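Local coordinates for protein 2-aminomuconate 6-semialdehyde dehydrogenase (Burkholderia cenocepacia, PDB 4U3W) that probably oxidises 2-aminomuconate 6-semialdehyde to 2-aminomuconate using NAD+, as a member of the aldehyde dehydrogenase family, at residues G164-I169 and A184-M189; A245-G250 and D492-L497; S256-A261 and V269-G274. All coordinates share one frame; numbering follows the deposited sequence.

Contact 1: residues G164-I169 and A184-M189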
loop_
_atom_site.group_PDB
_atom_site.type_symbol
_atom_site.label_atom_id
_atom_site.label_comp_id
_atom_site.label_asym_id
_atom_site.label_seq_id
_atom_site.Cartn_x
_atom_site.Cartn_y
_atom_site.Cartn_z
ATOM N N GLY A 164 -0.437 2.635 -24.740
ATOM C CA GLY A 164 -0.394 3.242 -26.056
ATOM C C GLY A 164 -1.797 3.459 -26.604
ATOM O O GLY A 164 -2.433 4.518 -26.335
ATOM N N VAL A 165 -2.255 2.475 -27.386
ATOM C CA VAL A 165 -3.558 2.528 -28.012
ATOM C C VAL A 165 -4.391 1.356 -27.477
ATOM O O VAL A 165 -4.038 0.185 -27.643
ATOM C CB VAL A 165 -3.477 2.430 -29.542
ATOM C CG1 VAL A 165 -4.888 2.479 -30.127
ATOM C CG2 VAL A 165 -2.589 3.580 -30.119
ATOM N N ILE A 166 -5.505 1.665 -26.839
ATOM C CA ILE A 166 -6.350 0.606 -26.291
ATOM C C ILE A 166 -7.517 0.361 -27.230
ATOM O O ILE A 166 -8.205 1.305 -27.549
ATOM C CB ILE A 166 -6.944 0.985 -24.938
ATOM C CG1 ILE A 166 -5.846 1.467 -23.993
ATOM C CG2 ILE A 166 -7.761 -0.242 -24.372
ATOM C CD1 ILE A 166 -4.986 0.362 -23.500
ATOM N N GLY A 167 -7.748 -0.890 -27.629
ATOM C CA GLY A 167 -8.912 -1.231 -28.416
ATOM C C GLY A 167 -10.019 -1.703 -27.462
ATOM O O GLY A 167 -9.771 -2.568 -26.627
ATOM N N ILE A 168 -11.214 -1.121 -27.589
ATOM C CA ILE A 168 -12.317 -1.349 -26.624
ATOM C C ILE A 168 -13.525 -1.878 -27.385
ATOM O O ILE A 168 -14.047 -1.206 -28.284
ATOM C CB ILE A 168 -12.699 -0.058 -25.872
ATOM C CG1 ILE A 168 -11.534 0.400 -24.929
ATOM C CG2 ILE A 168 -14.020 -0.283 -25.039
ATOM C CD1 ILE A 168 -11.789 1.737 -24.249
ATOM N N ILE A 169 -13.938 -3.098 -27.073
ATOM C CA ILE A 169 -15.094 -3.667 -27.724
ATOM C C ILE A 169 -16.189 -3.875 -26.657
ATOM O O ILE A 169 -15.986 -4.640 -25.721
ATOM C CB ILE A 169 -14.756 -4.957 -28.384
ATOM C CG1 ILE A 169 -13.816 -4.662 -29.593
ATOM C CG2 ILE A 169 -15.990 -5.622 -28.955
ATOM C CD1 ILE A 169 -13.010 -5.809 -29.992
ATOM N N ALA A 184 -12.961 5.477 -19.567
ATOM C CA ALA A 184 -12.440 6.413 -18.558
ATOM C C ALA A 184 -11.055 6.014 -17.989
ATOM O O ALA A 184 -10.166 6.856 -17.986
ATOM C CB ALA A 184 -13.491 6.642 -17.407
ATOM N N PRO A 185 -10.857 4.762 -17.514
ATOM C CA PRO A 185 -9.498 4.434 -17.068
ATOM C C PRO A 185 -8.505 4.464 -18.237
ATOM O O PRO A 185 -7.346 4.855 -18.028
ATOM C CB PRO A 185 -9.633 3.002 -16.461
ATOM C CG PRO A 185 -10.882 2.445 -17.121
ATOM C CD PRO A 185 -11.797 3.666 -17.212
ATOM N N ALA A 186 -8.913 4.080 -19.468
ATOM C CA ALA A 186 -7.947 4.129 -20.551
ATOM C C ALA A 186 -7.420 5.557 -20.750
ATOM O O ALA A 186 -6.211 5.793 -20.892
ATOM C CB ALA A 186 -8.616 3.596 -21.887
ATOM N N LEU A 187 -8.328 6.524 -20.766
ATOM C CA LEU A 187 -7.915 7.909 -20.993
ATOM C C LEU A 187 -7.175 8.435 -19.751
ATOM O O LEU A 187 -6.251 9.248 -19.868
ATOM C CB LEU A 187 -9.102 8.803 -21.320
ATOM C CG LEU A 187 -9.829 8.535 -22.649
ATOM C CD1 LEU A 187 -11.036 9.456 -22.779
ATOM C CD2 LEU A 187 -8.886 8.737 -23.885
ATOM N N ALA A 188 -7.615 7.991 -18.575
ATOM C CA ALA A 188 -6.990 8.452 -17.313
ATOM C C ALA A 188 -5.491 8.125 -17.265
ATOM O O ALA A 188 -4.675 8.892 -16.712
ATOM C CB ALA A 188 -7.730 7.787 -16.095
ATOM N N MET A 189 -5.129 6.957 -17.808
ATOM C CA MET A 189 -3.733 6.536 -17.814
ATOM C C MET A 189 -2.953 7.035 -19.054
ATOM O O MET A 189 -1.813 6.640 -19.245
ATOM C CB MET A 189 -3.597 5.011 -17.753
ATOM C CG MET A 189 -4.205 4.360 -16.589
ATOM S SD MET A 189 -4.025 5.280 -15.000
ATOM C CE MET A 189 -2.293 5.122 -14.674
#
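I166 and I168 meet A186 in a small, wholly apolar strand-to-helix contact inside a beta-alpha-beta unit, in which strand 153-169 leads through helix 175-188 to strand 192-196. The topology is that of the Rossmann-like part of the aldehyde dehydrogenase fold, with the helix laid against the sheet. The two backbones come nearest at I166 and A186, whose CA atoms are 6.9 Å apart, and the CB of A186 points toward the strand. Being two positions apart on an extended strand, I166 and I168 both direct their side chains at the helix, while the intervening G167 gives its backbone to neighbouring strand 245-249. Only 89 Å² is buried between the two segments, and no hydrogen bond crosses, so the evidence is for light apolar packing alone. V193 of the third strand also packs on A186 and I168, adding to the apolar surroundings. At the end of the helix, N191 joins the two segments indirectly: its side chain accepts from G164 N and donates to A186 O. The two isoleucines use different atoms. In I166 the second torsion (chi2 -73°) folds CD1 aside and leaves CG1 4.1 Å from A186 CB; in I168 the chain is extended (chi2 175°), which carries its terminal CD1 to 4.4 Å from the same A186 CB.

Contact 2: residues A245-G250 and D492-L497. With MG (magnesium ion), chain E.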
loop_
_atom_site.group_PDB
_atom_site.type_symbol
_atom_site.label_atom_id
_atom_site.label_comp_id
_atom_site.label_asym_id
_atom_site.label_seq_id
_atom_site.Cartn_x
_atom_site.Cartn_y
_atom_site.Cartn_z
ATOM N N ALA A 245 -3.471 -3.170 -26.701
ATOM C CA ALA A 245 -4.264 -3.987 -25.776
ATOM C C ALA A 245 -5.677 -4.067 -26.294
ATOM O O ALA A 245 -6.088 -3.168 -27.034
ATOM C CB ALA A 245 -4.288 -3.368 -24.374
ATOM N N ILE A 246 -6.417 -5.103 -25.870
ATOM C CA ILE A 246 -7.845 -5.202 -26.141
ATOM C C ILE A 246 -8.541 -5.376 -24.775
ATOM O O ILE A 246 -8.135 -6.238 -24.001
ATOM C CB ILE A 246 -8.221 -6.405 -27.008
ATOM C CG1 ILE A 246 -7.690 -6.235 -28.428
ATOM C CG2 ILE A 246 -9.763 -6.564 -27.107
ATOM C CD1 ILE A 246 -8.440 -5.102 -29.189
ATOM N N THR A 247 -9.551 -4.560 -24.497
ATOM C CA THR A 247 -10.406 -4.795 -23.313
ATOM C C THR A 247 -11.739 -5.143 -23.912
ATOM O O THR A 247 -12.163 -4.620 -24.974
ATOM C CB THR A 247 -10.432 -3.586 -22.347
ATOM O OG1 THR A 247 -11.168 -3.938 -21.148
ATOM C CG2 THR A 247 -11.112 -2.401 -23.018
ATOM N N PHE A 248 -12.359 -6.147 -23.330
ATOM C CA PHE A 248 -13.533 -6.703 -23.956
ATOM C C PHE A 248 -14.494 -7.163 -22.852
ATOM O O PHE A 248 -14.059 -7.749 -21.884
ATOM C CB PHE A 248 -13.167 -7.866 -24.883
ATOM C CG PHE A 248 -14.375 -8.645 -25.370
ATOM C CD1 PHE A 248 -15.213 -8.134 -26.355
ATOM C CD2 PHE A 248 -14.694 -9.902 -24.803
ATOM C CE1 PHE A 248 -16.355 -8.859 -26.775
ATOM C CE2 PHE A 248 -15.813 -10.637 -25.233
ATOM C CZ PHE A 248 -16.648 -10.120 -26.206
ATOM N N THR A 249 -15.776 -6.857 -22.995
ATOM C CA THR A 249 -16.800 -7.411 -22.086
ATOM C C THR A 249 -17.817 -8.118 -22.986
ATOM O O THR A 249 -18.327 -7.501 -23.922
ATOM C CB THR A 249 -17.463 -6.308 -21.242
ATOM O OG1 THR A 249 -16.450 -5.630 -20.463
ATOM C CG2 THR A 249 -18.555 -6.882 -20.263
ATOM N N GLY A 250 -18.103 -9.395 -22.737
ATOM C CA GLY A 250 -19.089 -10.094 -23.560
ATOM C C GLY A 250 -19.029 -11.606 -23.453
ATOM O O GLY A 250 -18.571 -12.145 -22.447
ATOM N N ASP A 492 -2.902 -0.273 -13.198
ATOM C CA ASP A 492 -1.828 -1.137 -13.670
ATOM C C ASP A 492 -2.151 -1.713 -15.049
ATOM O O ASP A 492 -1.247 -1.786 -15.890
ATOM C CB ASP A 492 -1.547 -2.294 -12.698
ATOM C CG ASP A 492 -0.849 -1.833 -11.435
ATOM O OD1 ASP A 492 -0.293 -0.700 -11.420
ATOM O OD2 ASP A 492 -0.855 -2.620 -10.476
ATOM N N PHE A 493 -3.412 -2.079 -15.305
ATOM C CA PHE A 493 -3.681 -2.696 -16.597
ATOM C C PHE A 493 -3.459 -1.721 -17.758
ATOM O O PHE A 493 -2.869 -2.086 -18.774
ATOM C CB PHE A 493 -5.092 -3.233 -16.738
ATOM C CG PHE A 493 -5.346 -3.761 -18.108
ATOM C CD1 PHE A 493 -4.791 -4.981 -18.489
ATOM C CD2 PHE A 493 -6.078 -3.030 -19.054
ATOM C CE1 PHE A 493 -4.984 -5.496 -19.801
ATOM C CE2 PHE A 493 -6.273 -3.519 -20.365
ATOM C CZ PHE A 493 -5.733 -4.761 -20.738
ATOM N N TYR A 494 -3.989 -0.517 -17.629
ATOM C CA TYR A 494 -3.922 0.450 -18.707
ATOM C C TYR A 494 -2.572 1.197 -18.783
ATOM O O TYR A 494 -2.488 2.217 -19.487
ATOM C CB TYR A 494 -5.072 1.452 -18.576
ATOM C CG TYR A 494 -6.429 0.789 -18.799
ATOM C CD1 TYR A 494 -6.923 0.562 -20.099
ATOM C CD2 TYR A 494 -7.202 0.371 -17.715
ATOM C CE1 TYR A 494 -8.155 -0.067 -20.301
ATOM C CE2 TYR A 494 -8.433 -0.246 -17.896
ATOM C CZ TYR A 494 -8.916 -0.458 -19.176
ATOM O OH TYR A 494 -10.125 -1.076 -19.335
ATOM N N SER A 495 -1.558 0.703 -18.053
ATOM C CA SER A 495 -0.196 1.254 -18.066
ATOM C C SER A 495 0.880 0.188 -18.287
ATOM O O SER A 495 0.702 -0.956 -17.854
ATOM C CB SER A 495 0.137 1.959 -16.736
ATOM O OG SER A 495 -0.634 3.117 -16.585
ATOM N N GLU A 496 2.021 0.587 -18.861
ATOM C CA GLU A 496 3.203 -0.275 -18.757
ATOM C C GLU A 496 3.974 0.160 -17.486
ATOM O O GLU A 496 4.268 1.347 -17.330
ATOM C CB GLU A 496 4.125 -0.194 -19.990
ATOM C CG GLU A 496 3.728 -1.152 -21.205
ATOM C CD GLU A 496 3.710 -2.708 -20.917
ATOM O OE1 GLU A 496 4.171 -3.195 -19.887
ATOM O OE2 GLU A 496 3.206 -3.458 -21.768
ATOM N N LEU A 497 4.249 -0.794 -16.594
ATOM C CA LEU A 497 5.100 -0.562 -15.416
ATOM C C LEU A 497 6.550 -0.629 -15.859
ATOM O O LEU A 497 6.927 -1.584 -16.551
ATOM C CB LEU A 497 4.885 -1.616 -14.344
ATOM C CG LEU A 497 3.718 -1.384 -13.404
ATOM C CD1 LEU A 497 2.421 -1.224 -14.202
ATOM C CD2 LEU A 497 3.640 -2.515 -12.350
HETATM MG MG MG E . 0.334 -2.814 -17.235
HETATM O O HOH W 1 -0.992 -4.042 -18.611
HETATM O O HOH W 2 2.787 -3.365 -17.559
#
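The turn from helix 487-493 into strand 495-503 holds a magnesium ion on one side and presses F493 and Y494 toward A245, I246 and T247 of strand 245-249 on the other. In the metal site the ion is bound by two main-chain carbonyls, D492 O at 2.3 Å and S495 O at 2.0 Å, and by two waters. One water donates to F493 O; the other donates to E496 OE1 and accepts from L497 N, so the waters, themselves ligands, link the ion to these three atoms as a second shell. The D492 carboxylate makes salt bridges with R160 and with R488 of the second subunit, while E496 OE1, besides accepting from the metal-bound water, pairs with R484 of the second subunit.

Across the contact, F493 has CG anti to its backbone N (chi1 176°), which sends the ring toward the strand. Its CZ lies 4.2 Å from A245 CB and 4.3 Å from I246 O, both approaching the ring obliquely. Within the turn the F493 edge is set against Y494, with F493 CD2 standing 3.6 Å above the centre of the tyrosine ring. The Y494 side chain comes in roughly perpendicular to that of T247; Y494 OH and T247 OG1 are 3.5 Å apart and not hydrogen-bonded to each other. E485 spans them instead, with OE1 hydrogen-bonded to Y494 OH and OE2 to T247 OG1, which is also hydrogen-bonded to K182 NZ. Nothing but packing therefore joins the segments directly. A carbonyl-lined cation site here marks the point where the chain enters strand 495-503, which pairs antiparallel with 153-169 in the sheet of this aldehyde dehydrogenase fold.

Contact 3: residues S256-A261 and V269-G274; sequences STIMKA and VSFELG
The helix and strand backbones come nearest at M259 and V269, whose CA atoms are 7.4 Å apart; no hydrogen bond joins the two segments. F271 does most of the bridging, contributing the largest share of the 196 Å² buried. With its CG anti to the carbonyl carbon (chi1 -64°), the ring projects from the strand and brings its far end to the helix. I258 CG2 approaches at the edge of the ring, near its plane, 3.8 Å from CZ and 3.9 Å from CE1 of F271. The two side chains run antiparallel alongside each other. On the CE2 side, M259 CB comes to 4.1 Å from F271 CE2, while M259 N sits obliquely to the ring, 4.1 Å from F271 CZ. The ring end is thus set against consecutive helix residues.

Strand 245-249, helix 252-261 and strand 268-272 form a beta-alpha-beta unit of the Rossmann-like sheet of the aldehyde dehydrogenase fold, and this contact packs its helix on its second strand. F248 of the first strand touches both I258 and F271, and L482 touches M259 and F271. The helix also faces the second subunit: K260 NZ makes a salt bridge to D264 of that chain, and S256 OG a hydrogen bond to its A263 O. The M259 side chain runs on extended beyond CG and packs against V262 of the second subunit.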
loop_
_atom_site.group_PDB
_atom_site.type_symbol
_atom_site.label_atom_id
_atom_site.label_comp_id
_atom_site.label_asym_id
_atom_site.label_seq_id
_atom_site.Cartn_x
_atom_site.Cartn_y
_atom_site.Cartn_z
ATOM N N SER A 256 -12.410 -16.000 -26.319
ATOM C CA SER A 256 -11.455 -16.996 -26.790
ATOM C C SER A 256 -10.949 -16.632 -28.206
ATOM O O SER A 256 -9.740 -16.710 -28.475
ATOM C CB SER A 256 -12.064 -18.422 -26.753
ATOM O OG SER A 256 -12.311 -18.815 -25.391
ATOM N N THR A 257 -11.868 -16.186 -29.057
ATOM C CA THR A 257 -11.538 -15.738 -30.420
ATOM C C THR A 257 -10.547 -14.526 -30.414
ATOM O O THR A 257 -9.487 -14.507 -31.098
ATOM C CB THR A 257 -12.837 -15.387 -31.160
ATOM O OG1 THR A 257 -13.661 -16.568 -31.246
ATOM C CG2 THR A 257 -12.566 -14.848 -32.573
ATOM N N ILE A 258 -10.859 -13.553 -29.571
ATOM C CA ILE A 258 -10.020 -12.379 -29.408
ATOM C C ILE A 258 -8.608 -12.723 -28.909
ATOM O O ILE A 258 -7.598 -12.144 -29.379
ATOM C CB ILE A 258 -10.695 -11.374 -28.414
ATOM C CG1 ILE A 258 -12.032 -10.866 -28.992
ATOM C CG2 ILE A 258 -9.696 -10.220 -28.097
ATOM C CD1 ILE A 258 -12.764 -9.890 -28.059
ATOM N N MET A 259 -8.545 -13.660 -27.952
ATOM C CA MET A 259 -7.281 -14.134 -27.376
ATOM C C MET A 259 -6.344 -14.730 -28.442
ATOM O O MET A 259 -5.124 -14.507 -28.410
ATOM C CB MET A 259 -7.540 -15.170 -26.270
ATOM C CG MET A 259 -6.285 -15.502 -25.463
ATOM S SD MET A 259 -6.662 -16.200 -23.787
ATOM C CE MET A 259 -5.026 -16.374 -23.079
ATOM N N LYS A 260 -6.924 -15.495 -29.369
ATOM C CA LYS A 260 -6.173 -15.998 -30.520
ATOM C C LYS A 260 -5.755 -14.858 -31.488
ATOM O O LYS A 260 -4.632 -14.861 -31.994
ATOM C CB LYS A 260 -6.999 -17.050 -31.288
ATOM C CG LYS A 260 -7.497 -18.191 -30.403
ATOM C CD LYS A 260 -8.409 -19.189 -31.156
ATOM C CE LYS A 260 -8.988 -20.210 -30.172
ATOM N NZ LYS A 260 -10.067 -21.080 -30.786
ATOM N N ALA A 261 -6.663 -13.902 -31.709
ATOM C CA ALA A 261 -6.479 -12.816 -32.680
ATOM C C ALA A 261 -5.310 -11.885 -32.290
ATOM O O ALA A 261 -4.552 -11.447 -33.159
ATOM C CB ALA A 261 -7.763 -12.018 -32.818
ATOM N N VAL A 269 -4.551 -8.142 -22.774
ATOM C CA VAL A 269 -5.975 -8.409 -22.818
ATOM C C VAL A 269 -6.586 -8.285 -21.426
ATOM O O VAL A 269 -5.987 -8.717 -20.434
ATOM C CB VAL A 269 -6.290 -9.833 -23.371
ATOM C CG1 VAL A 269 -6.164 -9.894 -24.916
ATOM C CG2 VAL A 269 -5.378 -10.861 -22.725
ATOM N N SER A 270 -7.779 -7.718 -21.386
ATOM C CA SER A 270 -8.609 -7.714 -20.183
ATOM C C SER A 270 -10.024 -8.148 -20.553
ATOM O O SER A 270 -10.705 -7.486 -21.353
ATOM C CB SER A 270 -8.604 -6.322 -19.510
ATOM O OG SER A 270 -9.341 -6.334 -18.251
ATOM N N PHE A 271 -10.491 -9.243 -19.953
ATOM C CA PHE A 271 -11.793 -9.826 -20.342
ATOM C C PHE A 271 -12.789 -9.922 -19.195
ATOM O O PHE A 271 -12.439 -10.385 -18.126
ATOM C CB PHE A 271 -11.620 -11.252 -20.902
ATOM C CG PHE A 271 -10.844 -11.328 -22.162
ATOM C CD1 PHE A 271 -10.825 -10.273 -23.068
ATOM C CD2 PHE A 271 -10.114 -12.478 -22.442
ATOM C CE1 PHE A 271 -10.094 -10.393 -24.267
ATOM C CE2 PHE A 271 -9.380 -12.603 -23.629
ATOM C CZ PHE A 271 -9.367 -11.547 -24.542
ATOM N N GLU A 272 -14.028 -9.510 -19.429
ATOM C CA GLU A 272 -15.112 -9.763 -18.497
ATOM C C GLU A 272 -16.169 -10.547 -19.287
ATOM O O GLU A 272 -16.792 -9.989 -20.209
ATOM C CB GLU A 272 -15.680 -8.454 -17.954
ATOM C CG GLU A 272 -14.656 -7.663 -17.114
ATOM C CD GLU A 272 -14.956 -6.147 -17.029
ATOM O OE1 GLU A 272 -15.943 -5.665 -17.663
ATOM O OE2 GLU A 272 -14.227 -5.439 -16.284
ATOM N N LEU A 273 -16.324 -11.840 -18.986
ATOM C CA LEU A 273 -16.982 -12.730 -19.953
ATOM C C LEU A 273 -18.309 -13.286 -19.361
ATOM O O LEU A 273 -18.984 -12.586 -18.580
ATOM C CB LEU A 273 -16.032 -13.844 -20.383
ATOM C CG LEU A 273 -14.685 -13.357 -21.007
ATOM C CD1 LEU A 273 -13.764 -14.509 -21.345
ATOM C CD2 LEU A 273 -14.908 -12.483 -22.240
ATOM N N GLY A 274 -18.701 -14.509 -19.734
ATOM C CA GLY A 274 -20.018 -14.994 -19.311
ATOM C C GLY A 274 -20.080 -15.421 -17.855
ATOM O O GLY A 274 -19.053 -15.438 -17.146
#

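Contacts 1, 2 and 3 share one sheet, in which strand 153-169 neighbours 245-249, and 245-249 neighbours 268-272. The first pairing is seen in G167 N to A245 O and G167 O to T247 N, both 2.9 Å and probably hydrogen bonds; the second in F248 N to S270 O, also 2.9 Å. Side chains add to this: I258 CD1 of contact 3 lies 3.4 Å from F248 CG, and T249 OG1 is 2.8 Å from E272 OE1. Contact 2 is the middle member, its centre about 7 Å from that of contact 1 and about 11 Å from that of contact 3; contacts 1 and 3, centres about 16 Å apart, do not touch. Contact 2 also holds one magnesium site, and contacts 2 and 3 both reach the second subunit.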